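Local coordinates for mannitol dehydrogenase (Pseudomonas fluorescens, PDB 1LJ8), which probably oxidises mannitol at C2 to fructose, using the bound NAD as hydride acceptor, at residues A43-A48 against V262-E267. Residues are numbered along the deposited sequence; the frame is centred on the assembly and turned at random.
Sequences AYYTDA and VQWVLE
The rings of Tyr45 and Trp264 meet obliquely: the phenol and the six-membered ring of the indole have centroids 5.6 Å apart and planes inclined at 42°. Their closest point is Tyr45 CD1 against Trp264 CE3, 3.5 Å. One face of the Tyr45 ring carries Tyr44 CD2, set toward the rim; at its edge, in the ring plane, lies a water oxygen. One face of the indole takes Leu266 CD1 from two residues along the same strand, again toward the rim. The phenol runs past Trp264 in the opposite direction, Tyr45 CE1 approaching Trp264 CB, and meets the Val262 methyl CG2 coming the other way, 3.7 Å from Tyr45 CE1. Both methyls of Val262 face Tyr45. CG2, anti to the backbone N, is the nearer, while CG1 lies between Tyr45 OH and Tyr44 CE2, 4.0 Å from the latter. Both segments belong to the Rossmann-type, NAD-binding part of the chain. Here helix 42-50 packs against strand 263-266, the middle strand of a small three-stranded mixed sheet flanked by 227-230 and 283-284; on its other side the helix touches strand 96-107 of the main sheet through Ala43 and Asp47. The Val262 side chain is about 9 Å from the bound NAD. Tyr45 reaches the strand with CG anti to its own carbonyl carbon (chi1 -77°), and its hydroxyl arrives over the backbone, 3.4 Å from Gln263 CA. The water links Tyr45 OH, at 2.6 Å, to Val262 O, to which it donates. A leucine in place of Tyr45 would probably leave this water without its phenolic partner and open a gap beside Val262 CG2. Arg231 makes a cation-pi contact with Tyr44 and also touches Val262, bordering the pair from the loop after strand 227-230.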
loop_
_atom_site.group_PDB
_atom_site.type_symbol
_atom_site.label_atom_id
_atom_site.label_comp_id
_atom_site.label_asym_id
_atom_site.label_seq_id
_atom_site.Cartn_x
_atom_site.Cartn_y
_atom_site.Cartn_z
ATOM N N ALA A 43 12.351 4.437 -3.958
ATOM C CA ALA A 43 13.172 5.383 -4.737
ATOM C C ALA A 43 14.027 6.247 -3.774
ATOM O O ALA A 43 15.156 6.651 -4.103
ATOM C CB ALA A 43 12.271 6.292 -5.610
ATOM N N TYR A 44 13.466 6.526 -2.601
ATOM C CA TYR A 44 14.177 7.298 -1.575
ATOM C C TYR A 44 15.482 6.555 -1.152
ATOM O O TYR A 44 16.574 7.129 -1.160
ATOM C CB TYR A 44 13.251 7.450 -0.369
ATOM C CG TYR A 44 13.924 7.941 0.899
ATOM C CD1 TYR A 44 14.297 9.279 1.043
ATOM C CD2 TYR A 44 14.206 7.051 1.928
ATOM C CE1 TYR A 44 14.956 9.717 2.220
ATOM C CE2 TYR A 44 14.859 7.478 3.104
ATOM C CZ TYR A 44 15.224 8.816 3.222
ATOM O OH TYR A 44 15.852 9.245 4.379
ATOM N N TYR A 45 15.375 5.280 -0.767
ATOM C CA TYR A 45 16.586 4.550 -0.345
ATOM C C TYR A 45 17.573 4.367 -1.488
ATOM O O TYR A 45 18.773 4.419 -1.295
ATOM C CB TYR A 45 16.222 3.177 0.208
ATOM C CG TYR A 45 15.657 3.183 1.619
ATOM C CD1 TYR A 45 14.317 2.872 1.857
ATOM C CD2 TYR A 45 16.502 3.397 2.723
ATOM C CE1 TYR A 45 13.814 2.764 3.151
ATOM C CE2 TYR A 45 16.024 3.267 4.016
ATOM C CZ TYR A 45 14.673 2.952 4.226
ATOM O OH TYR A 45 14.177 2.811 5.501
ATOM N N THR A 46 17.074 4.142 -2.697
ATOM C CA THR A 46 17.970 3.954 -3.816
ATOM C C THR A 46 18.735 5.254 -4.125
ATOM O O THR A 46 19.925 5.226 -4.411
ATOM C CB THR A 46 17.180 3.453 -5.037
ATOM O OG1 THR A 46 16.478 2.252 -4.657
ATOM C CG2 THR A 46 18.148 3.161 -6.180
ATOM N N ASP A 47 18.060 6.388 -4.000
ATOM C CA ASP A 47 18.673 7.694 -4.240
ATOM C C ASP A 47 19.707 7.913 -3.118
ATOM O O ASP A 47 20.828 8.398 -3.388
ATOM C CB ASP A 47 17.573 8.794 -4.201
ATOM C CG ASP A 47 18.137 10.212 -4.229
ATOM O OD1 ASP A 47 18.356 10.728 -5.349
ATOM O OD2 ASP A 47 18.350 10.821 -3.140
ATOM N N ALA A 48 19.366 7.525 -1.889
ATOM C CA ALA A 48 20.310 7.708 -0.760
ATOM C C ALA A 48 21.604 6.907 -1.016
ATOM O O ALA A 48 22.712 7.387 -0.717
ATOM C CB ALA A 48 19.659 7.265 0.579
ATOM N N VAL A 262 10.857 6.154 8.507
ATOM C CA VAL A 262 10.907 5.258 7.347
ATOM C C VAL A 262 11.662 3.986 7.732
ATOM O O VAL A 262 12.683 4.020 8.445
ATOM C CB VAL A 262 11.579 5.970 6.115
ATOM C CG1 VAL A 262 12.990 6.407 6.443
ATOM C CG2 VAL A 262 11.521 5.059 4.865
ATOM N N GLN A 263 11.148 2.846 7.302
ATOM C CA GLN A 263 11.821 1.598 7.628
ATOM C C GLN A 263 11.575 0.584 6.506
ATOM O O GLN A 263 10.554 0.625 5.830
ATOM C CB GLN A 263 11.281 1.052 8.984
ATOM C CG GLN A 263 11.984 -0.227 9.430
ATOM C CD GLN A 263 11.633 -0.600 10.882
ATOM O OE1 GLN A 263 10.553 -0.267 11.364
ATOM N NE2 GLN A 263 12.530 -1.327 11.556
ATOM N N TRP A 264 12.532 -0.313 6.315
ATOM C CA TRP A 264 12.397 -1.360 5.286
ATOM C C TRP A 264 13.160 -2.568 5.843
ATOM O O TRP A 264 14.357 -2.469 6.083
ATOM C CB TRP A 264 13.095 -0.892 4.000
ATOM C CG TRP A 264 12.802 -1.724 2.777
ATOM C CD1 TRP A 264 12.032 -2.847 2.700
ATOM C CD2 TRP A 264 13.265 -1.451 1.450
ATOM N NE1 TRP A 264 11.975 -3.290 1.378
ATOM C CE2 TRP A 264 12.729 -2.448 0.602
ATOM C CE3 TRP A 264 14.081 -0.450 0.893
ATOM C CZ2 TRP A 264 12.982 -2.473 -0.780
ATOM C CZ3 TRP A 264 14.340 -0.466 -0.489
ATOM C CH2 TRP A 264 13.785 -1.481 -1.315
ATOM N N VAL A 265 12.455 -3.666 6.077
ATOM C CA VAL A 265 13.131 -4.880 6.501
ATOM C C VAL A 265 12.809 -5.886 5.371
ATOM O O VAL A 265 11.644 -6.087 5.039
ATOM C CB VAL A 265 12.594 -5.405 7.818
ATOM C CG1 VAL A 265 13.489 -6.635 8.210
ATOM C CG2 VAL A 265 12.654 -4.301 8.898
ATOM N N LEU A 266 13.852 -6.458 4.785
ATOM C CA LEU A 266 13.736 -7.358 3.627
ATOM C C LEU A 266 14.359 -8.716 3.878
ATOM O O LEU A 266 15.337 -8.836 4.616
ATOM C CB LEU A 266 14.551 -6.790 2.424
ATOM C CG LEU A 266 14.055 -6.122 1.161
ATOM C CD1 LEU A 266 15.224 -5.565 0.330
ATOM C CD2 LEU A 266 13.222 -7.103 0.366
ATOM N N GLU A 267 13.827 -9.720 3.194
ATOM C CA GLU A 267 14.458 -11.028 3.202
ATOM C C GLU A 267 15.470 -10.957 2.037
ATOM O O GLU A 267 15.136 -10.482 0.942
ATOM C CB GLU A 267 13.429 -12.125 2.962
ATOM C CG GLU A 267 12.533 -12.289 4.187
ATOM C CD GLU A 267 11.408 -13.252 3.969
ATOM O OE1 GLU A 267 11.155 -13.690 2.785
ATOM O OE2 GLU A 267 10.773 -13.549 4.996
HETATM O O HOH W 1 15.732 3.501 7.492
#